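Local coordinates for F420-H2 Dependent Reductase A (Mycobacterium smegmatis str. MC2 155, PDB 3H96), which probably uses the deazaflavin coenzyme F420 to reduce quinones, and belongs to a mycobacterial reductase family that degrades aflatoxins, at residues A[106-109]-A[110-114]; A[122-125]-A[126-130]. All blocks are in the same frame, centred on the assembly; numbering follows the deposited sequence.

Both contacts lie along single helices: contact 1 within helix 105-118, contact 2 within helix 121-128, the next helix in the chain. Contact 1 is partly buried, with Arg108, Ile111 and Tyr112 turned into the protein and an acid-base pair on the outer side; contact 2 is a surface contact, where many side chains are exposed and packing against the rest of the protein comes mainly from Phe122, Tyr125, Glu126 and Thr129. The centres of contact 1 and contact 2 are about 14 Å apart, yet the two meet directly. Arg108 NH2 and Glu126 OE2 form a salt bridge of 2.7 Å, and the hydroxyl of Tyr112 probably bonds to the carbonyl of Phe122, joining the two helices by charge and by a backbone acceptor.

Contact 1 (A[106-109]-A[110-114]); sequences EDRD and RIYSE
Arg110 carries CG between its own N and carbonyl carbon (chi1 78°) and then runs extended to NE, while Asp107 holds CG beside its backbone N, and these torsions lay the two side chains alongside each other one helical turn apart. The guanidinium meets the carboxylate through a single nitrogen: Arg110 NH2 lies 2.8 Å from Asp107 OD2, a salt bridge between planes turned 53° apart, and Asp107 CB sits over one face of the guanidinium. Short acid and long base suit this exposed i to i+3 spacing.

On the inner side Arg108 bends at its second and third torsions, which carries its guanidinium back along Tyr112. Arg108 NH1 comes within 3.6 Å of Tyr112 CD2, the two planes 23° from parallel, and Tyr112 CB covers a face. Asp109 OD1 receives Arg108 NH2 in the guanidinium plane at 2.9 Å. Ile111 places CD1 3.4 Å from Asp107 O and packs on Tyr63, Phe65 and Val137 of the sheet.

The Ser113 hydroxyl folds back on the i-4 carbonyl of Asp109; the modelled OG to O distance is short and its exact length doubtful. Asp109 O also takes Ser113 N at 2.8 Å, from the other face. With Asp109 and Glu126 on NH2 and Ile135 O on NH1, the buried Arg108 guanidinium is fixed in rotation and its charge probably balanced.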
ATOM      1  N   GLU A 106       4.625  16.497   8.154  1.00 29.07           N
ATOM      2  CA  GLU A 106       5.217  16.972   6.898  1.00 29.76           C
ATOM      3  C   GLU A 106       5.859  15.807   6.122  1.00 27.37           C
ATOM      4  O   GLU A 106       5.744  15.762   4.897  1.00 25.98           O
ATOM      5  CB  GLU A 106       6.204  18.158   7.109  1.00 31.28           C
ATOM      6  CG  GLU A 106       5.619  19.414   7.857  1.00 38.36           C
ATOM      7  CD  GLU A 106       4.367  20.101   7.228  1.00 43.96           C
ATOM      8  OE1 GLU A 106       3.214  19.675   7.550  1.00 48.41           O
ATOM      9  OE2 GLU A 106       4.520  21.093   6.461  1.00 42.89           O
ATOM     10  N   ASP A 107       6.484  14.849   6.817  1.00 25.62           N
ATOM     11  CA  ASP A 107       6.962  13.632   6.116  1.00 24.43           C
ATOM     12  C   ASP A 107       5.882  12.857   5.298  1.00 21.28           C
ATOM     13  O   ASP A 107       6.160  12.458   4.169  1.00 19.30           O
ATOM     14  CB  ASP A 107       7.752  12.684   7.012  1.00 26.18           C
ATOM     15  CG  ASP A 107       9.202  13.202   7.299  1.00 34.52           C
ATOM     16  OD1 ASP A 107       9.426  14.435   7.322  1.00 33.69           O
ATOM     17  OD2 ASP A 107      10.128  12.367   7.470  1.00 39.58           O
ATOM     18  N   ARG A 108       4.715  12.653   5.864  1.00 18.95           N
ATOM     19  CA  ARG A 108       3.599  12.050   5.149  1.00 17.62           C
ATOM     20  C   ARG A 108       3.288  12.865   3.870  1.00 17.81           C
ATOM     21  O   ARG A 108       3.178  12.319   2.823  1.00 16.26           O
ATOM     22  CB  ARG A 108       2.335  11.928   6.007  1.00 16.08           C
ATOM     23  CG  ARG A 108       1.257  11.036   5.476  1.00 17.79           C
ATOM     24  CD  ARG A 108      -0.260  11.473   5.593  1.00 21.39           C
ATOM     25  NE  ARG A 108      -0.511  12.655   4.851  1.00 24.62           N
ATOM     26  CZ  ARG A 108      -1.264  12.802   3.770  1.00 22.83           C
ATOM     27  NH1 ARG A 108      -1.966  11.861   3.239  1.00 18.58           N
ATOM     28  NH2 ARG A 108      -1.311  13.975   3.253  1.00 24.07           N
ATOM     29  N   ASP A 109       3.134  14.164   4.067  1.00 16.96           N
ATOM     30  CA  ASP A 109       2.795  15.093   3.013  1.00 17.14           C
ATOM     31  C   ASP A 109       3.823  15.018   1.883  1.00 15.99           C
ATOM     32  O   ASP A 109       3.434  15.090   0.696  1.00 14.53           O
ATOM     33  CB  ASP A 109       2.735  16.530   3.556  1.00 17.95           C
ATOM     34  CG  ASP A 109       1.467  16.805   4.341  1.00 22.81           C
ATOM     35  OD1 ASP A 109       0.572  15.916   4.419  1.00 24.11           O
ATOM     36  OD2 ASP A 109       1.354  17.950   4.852  1.00 26.84           O
ATOM     37  N   ARG A 110       5.106  14.913   2.230  1.00 15.07           N
ATOM     38  CA  ARG A 110       6.064  14.874   1.192  1.00 17.51           C
ATOM     39  C   ARG A 110       6.009  13.583   0.405  1.00 14.79           C
ATOM     40  O   ARG A 110       6.101  13.611  -0.811  1.00 12.50           O
ATOM     41  CB  ARG A 110       7.486  15.347   1.581  1.00 19.90           C
ATOM     42  CG  ARG A 110       8.287  14.402   2.317  1.00 27.17           C
ATOM     43  CD  ARG A 110       9.760  14.806   2.342  0.50 29.17           C
ATOM     44  NE  ARG A 110      10.397  14.283   3.550  0.50 31.98           N
ATOM     45  CZ  ARG A 110      10.598  12.990   3.791  0.50 32.11           C
ATOM     46  NH1 ARG A 110      10.220  12.089   2.905  0.50 29.66           N
ATOM     47  NH2 ARG A 110      11.181  12.602   4.923  0.50 33.90           N
ATOM     48  N   ILE A 111       5.836  12.449   1.088  1.00 14.70           N
ATOM     49  CA  ILE A 111       5.793  11.161   0.378  1.00 12.48           C
ATOM     50  C   ILE A 111       4.471  11.097  -0.438  1.00 13.18           C
ATOM     51  O   ILE A 111       4.490  10.728  -1.612  1.00 10.36           O
ATOM     52  CB  ILE A 111       5.906  10.020   1.347  1.00 13.42           C
ATOM     53  CG1 ILE A 111       7.318   9.987   1.966  1.00 12.25           C
ATOM     54  CG2 ILE A 111       5.507   8.644   0.726  1.00 12.20           C
ATOM     55  CD1 ILE A 111       7.253   9.372   3.345  1.00 16.21           C
ATOM     56  N   TYR A 112       3.355  11.532   0.171  1.00 13.05           N
ATOM     57  CA  TYR A 112       2.127  11.589  -0.580  1.00 13.38           C
ATOM     58  C   TYR A 112       2.283  12.507  -1.784  1.00 13.64           C
ATOM     59  O   TYR A 112       1.831  12.152  -2.855  1.00 13.12           O
ATOM     60  CB  TYR A 112       0.939  12.076   0.276  1.00 13.84           C
ATOM     61  CG  TYR A 112      -0.369  11.596  -0.318  1.00 12.51           C
ATOM     62  CD1 TYR A 112      -0.996  12.309  -1.360  1.00 13.45           C
ATOM     63  CD2 TYR A 112      -0.956  10.391   0.134  1.00 14.84           C
ATOM     64  CE1 TYR A 112      -2.181  11.835  -1.934  1.00 10.64           C
ATOM     65  CE2 TYR A 112      -2.151   9.914  -0.397  1.00 12.88           C
ATOM     66  CZ  TYR A 112      -2.746  10.675  -1.454  1.00 15.48           C
ATOM     67  OH  TYR A 112      -3.905  10.255  -2.015  1.00 12.77           O
ATOM     68  N   SER A 113       2.912  13.689  -1.641  1.00 13.98           N
ATOM     69  CA  SER A 113       3.074  14.556  -2.822  1.00 14.82           C
ATOM     70  C   SER A 113       3.837  13.914  -3.947  1.00 13.48           C
ATOM     71  O   SER A 113       3.504  14.142  -5.058  1.00 10.13           O
ATOM     72  CB  SER A 113       3.765  15.894  -2.533  1.00 17.10           C
ATOM     73  OG  SER A 113       3.117  16.419  -1.414  1.00 23.01           O
ATOM     74  N   GLU A 114       4.858  13.115  -3.656  1.00 13.39           N
ATOM     75  CA  GLU A 114       5.633  12.432  -4.726  1.00 12.70           C
ATOM     76  C   GLU A 114       4.751  11.389  -5.403  1.00 12.50           C
ATOM     77  O   GLU A 114       4.700  11.263  -6.639  1.00 12.44           O
ATOM     78  CB  GLU A 114       6.941  11.802  -4.157  1.00 14.39           C
ATOM     79  CG  GLU A 114       7.854  11.097  -5.217  1.00 10.81           C
ATOM     80  CD  GLU A 114       8.273  12.043  -6.390  1.00 16.78           C
ATOM     81  OE1 GLU A 114       8.519  11.564  -7.540  1.00 14.96           O
ATOM     82  OE2 GLU A 114       8.295  13.270  -6.167  1.00 20.19           O
TER

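Contact 2 (A[122-125]-A[126-130]); sequences FADY and EKKTA
Phe122 O, Ala123 O and Asp124 O accept regular i+4 bonds from the N-H groups of Glu126, Lys127 and Lys128, the last nearly straight at 175°, but the Thr129 N to Tyr125 O bond is weak, Thr129 being the first residue to leave helical backbone angles. The Thr129 side chain folds back over the last turn: Thr129 CG2 lies 3.4 Å from Tyr125 O, and Thr129 OG1 stands 3.2 Å from the same oxygen with Arg133 O as another, weak partner. A beta-branched residue with a hydroxyl suits this buried end, having a methyl for packing and a polar branch near backbone oxygens.

This is the closing turn of helix 121-128, which follows helix 105-118 and packs against it beside an antiparallel sheet, consistent with the PNPOX-like split-barrel fold of the FMN-binding clan. Tyr125 and Phe122 share the inner side. Tyr125 CE2 stands 3.9 Å above the centre of the Phe122 ring, and the pair also touches Ser67. Glu126 is extended beyond CG toward helix 105-118.

Toward solvent the aliphatic part of Lys128 crosses Asp124 obliquely, with Lys128 CD 3.8 Å from Asp124 OD2. Lys128 NZ remains 5.5 Å from Asp124 OD2, so the opposite charges probably attract only weakly, without a salt bridge, while the methylenes of exposed Lys127 lie against the backbone, Lys127 CG 3.4 Å from Ala123 O.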
ATOM      1  N   PHE A 122      -4.068  10.254  -7.233  1.00 12.94           N
ATOM      2  CA  PHE A 122      -3.886  10.337  -5.775  1.00 14.94           C
ATOM      3  C   PHE A 122      -4.254  11.743  -5.226  1.00 16.37           C
ATOM      4  O   PHE A 122      -4.742  11.834  -4.086  1.00 15.86           O
ATOM      5  CB  PHE A 122      -2.518   9.872  -5.335  1.00 12.89           C
ATOM      6  CG  PHE A 122      -2.404   8.343  -5.297  1.00 16.66           C
ATOM      7  CD1 PHE A 122      -2.605   7.643  -4.106  1.00 12.34           C
ATOM      8  CD2 PHE A 122      -2.147   7.621  -6.468  1.00 12.21           C
ATOM      9  CE1 PHE A 122      -2.556   6.228  -4.078  1.00 15.79           C
ATOM     10  CE2 PHE A 122      -2.122   6.210  -6.441  1.00 18.48           C
ATOM     11  CZ  PHE A 122      -2.305   5.539  -5.246  1.00 16.25           C
ATOM     12  N   ALA A 123      -4.043  12.796  -6.031  1.00 16.09           N
ATOM     13  CA  ALA A 123      -4.436  14.136  -5.606  1.00 17.91           C
ATOM     14  C   ALA A 123      -5.960  14.242  -5.582  1.00 20.09           C
ATOM     15  O   ALA A 123      -6.528  14.901  -4.724  1.00 19.03           O
ATOM     16  CB  ALA A 123      -3.810  15.279  -6.512  1.00 19.08           C
ATOM     17  N   ASP A 124      -6.630  13.551  -6.491  1.00 19.85           N
ATOM     18  CA  ASP A 124      -8.098  13.546  -6.439  1.00 20.02           C
ATOM     19  C   ASP A 124      -8.570  12.820  -5.182  1.00 18.32           C
ATOM     20  O   ASP A 124      -9.510  13.272  -4.516  1.00 17.07           O
ATOM     21  CB  ASP A 124      -8.687  12.934  -7.723  1.00 21.71           C
ATOM     22  CG  ASP A 124     -10.246  12.957  -7.745  1.00 30.57           C
ATOM     23  OD1 ASP A 124     -10.836  14.061  -7.788  1.00 37.55           O
ATOM     24  OD2 ASP A 124     -10.888  11.870  -7.673  1.00 38.08           O
ATOM     25  N   TYR A 125      -7.905  11.716  -4.781  1.00 16.53           N
ATOM     26  CA  TYR A 125      -8.383  11.015  -3.574  1.00 16.61           C
ATOM     27  C   TYR A 125      -8.327  11.957  -2.390  1.00 18.19           C
ATOM     28  O   TYR A 125      -9.207  11.942  -1.534  1.00 16.27           O
ATOM     29  CB  TYR A 125      -7.577   9.764  -3.235  1.00 16.59           C
ATOM     30  CG  TYR A 125      -7.509   8.759  -4.358  1.00 18.33           C
ATOM     31  CD1 TYR A 125      -8.555   8.615  -5.292  1.00 24.15           C
ATOM     32  CD2 TYR A 125      -6.414   7.928  -4.464  1.00 21.53           C
ATOM     33  CE1 TYR A 125      -8.471   7.661  -6.319  1.00 25.48           C
ATOM     34  CE2 TYR A 125      -6.321   7.021  -5.435  1.00 24.87           C
ATOM     35  CZ  TYR A 125      -7.341   6.864  -6.355  1.00 28.63           C
ATOM     36  OH  TYR A 125      -7.157   5.920  -7.336  1.00 30.59           O
ATOM     37  N   GLU A 126      -7.270  12.765  -2.340  1.00 17.30           N
ATOM     38  CA  GLU A 126      -7.139  13.616  -1.209  1.00 19.63           C
ATOM     39  C   GLU A 126      -8.194  14.745  -1.248  1.00 21.19           C
ATOM     40  O   GLU A 126      -8.664  15.176  -0.181  1.00 18.78           O
ATOM     41  CB  GLU A 126      -5.733  14.177  -1.161  1.00 20.52           C
ATOM     42  CG  GLU A 126      -5.205  13.969   0.179  1.00 24.86           C
ATOM     43  CD  GLU A 126      -3.737  14.227   0.337  1.00 24.24           C
ATOM     44  OE1 GLU A 126      -3.142  14.979  -0.485  1.00 24.59           O
ATOM     45  OE2 GLU A 126      -3.216  13.660   1.319  1.00 22.72           O
ATOM     46  N   LYS A 127      -8.569  15.215  -2.455  1.00 21.88           N
ATOM     47  CA  LYS A 127      -9.637  16.218  -2.509  1.00 24.72           C
ATOM     48  C   LYS A 127     -10.974  15.613  -2.068  1.00 24.13           C
ATOM     49  O   LYS A 127     -11.697  16.255  -1.330  1.00 25.46           O
ATOM     50  CB  LYS A 127      -9.749  16.912  -3.882  1.00 26.81           C
ATOM     51  CG  LYS A 127      -8.449  17.693  -4.249  1.00 31.31           C
ATOM     52  CD  LYS A 127      -8.659  18.825  -5.243  1.00 39.81           C
ATOM     53  CE  LYS A 127      -7.846  20.074  -4.802  1.00 39.69           C
ATOM     54  NZ  LYS A 127      -8.718  21.314  -4.752  1.00 42.01           N
ATOM     55  N   LYS A 128     -11.298  14.405  -2.518  1.00 22.74           N
ATOM     56  CA  LYS A 128     -12.458  13.611  -2.008  1.00 22.96           C
ATOM     57  C   LYS A 128     -12.531  13.381  -0.487  1.00 20.91           C
ATOM     58  O   LYS A 128     -13.597  13.243   0.068  1.00 20.86           O
ATOM     59  CB  LYS A 128     -12.490  12.216  -2.695  1.00 21.53           C
ATOM     60  CG  LYS A 128     -12.888  12.260  -4.185  1.00 26.14           C
ATOM     61  CD  LYS A 128     -13.076  10.840  -4.778  1.00 32.87           C
ATOM     62  CE  LYS A 128     -14.408  10.169  -4.276  1.00 36.38           C
ATOM     63  NZ  LYS A 128     -14.807   9.012  -5.187  1.00 44.07           N
ATOM     64  N   THR A 129     -11.387  13.258   0.178  1.00 20.12           N
ATOM     65  CA  THR A 129     -11.399  13.002   1.600  1.00 19.50           C
ATOM     66  C   THR A 129     -11.121  14.221   2.451  1.00 21.00           C
ATOM     67  O   THR A 129     -11.036  14.107   3.658  1.00 21.60           O
ATOM     68  CB  THR A 129     -10.408  11.883   1.966  1.00 17.96           C
ATOM     69  OG1 THR A 129      -9.107  12.310   1.593  1.00 16.81           O
ATOM     70  CG2 THR A 129     -10.739  10.614   1.202  1.00 16.28           C
ATOM     71  N   ALA A 130     -11.023  15.390   1.830  1.00 22.92           N
ATOM     72  CA  ALA A 130     -10.749  16.655   2.536  1.00 23.07           C
ATOM     73  C   ALA A 130     -11.794  16.919   3.631  1.00 23.79           C
ATOM     74  O   ALA A 130     -12.954  16.983   3.348  1.00 23.07           O
ATOM     75  CB  ALA A 130     -10.748  17.793   1.533  1.00 24.16           C
TER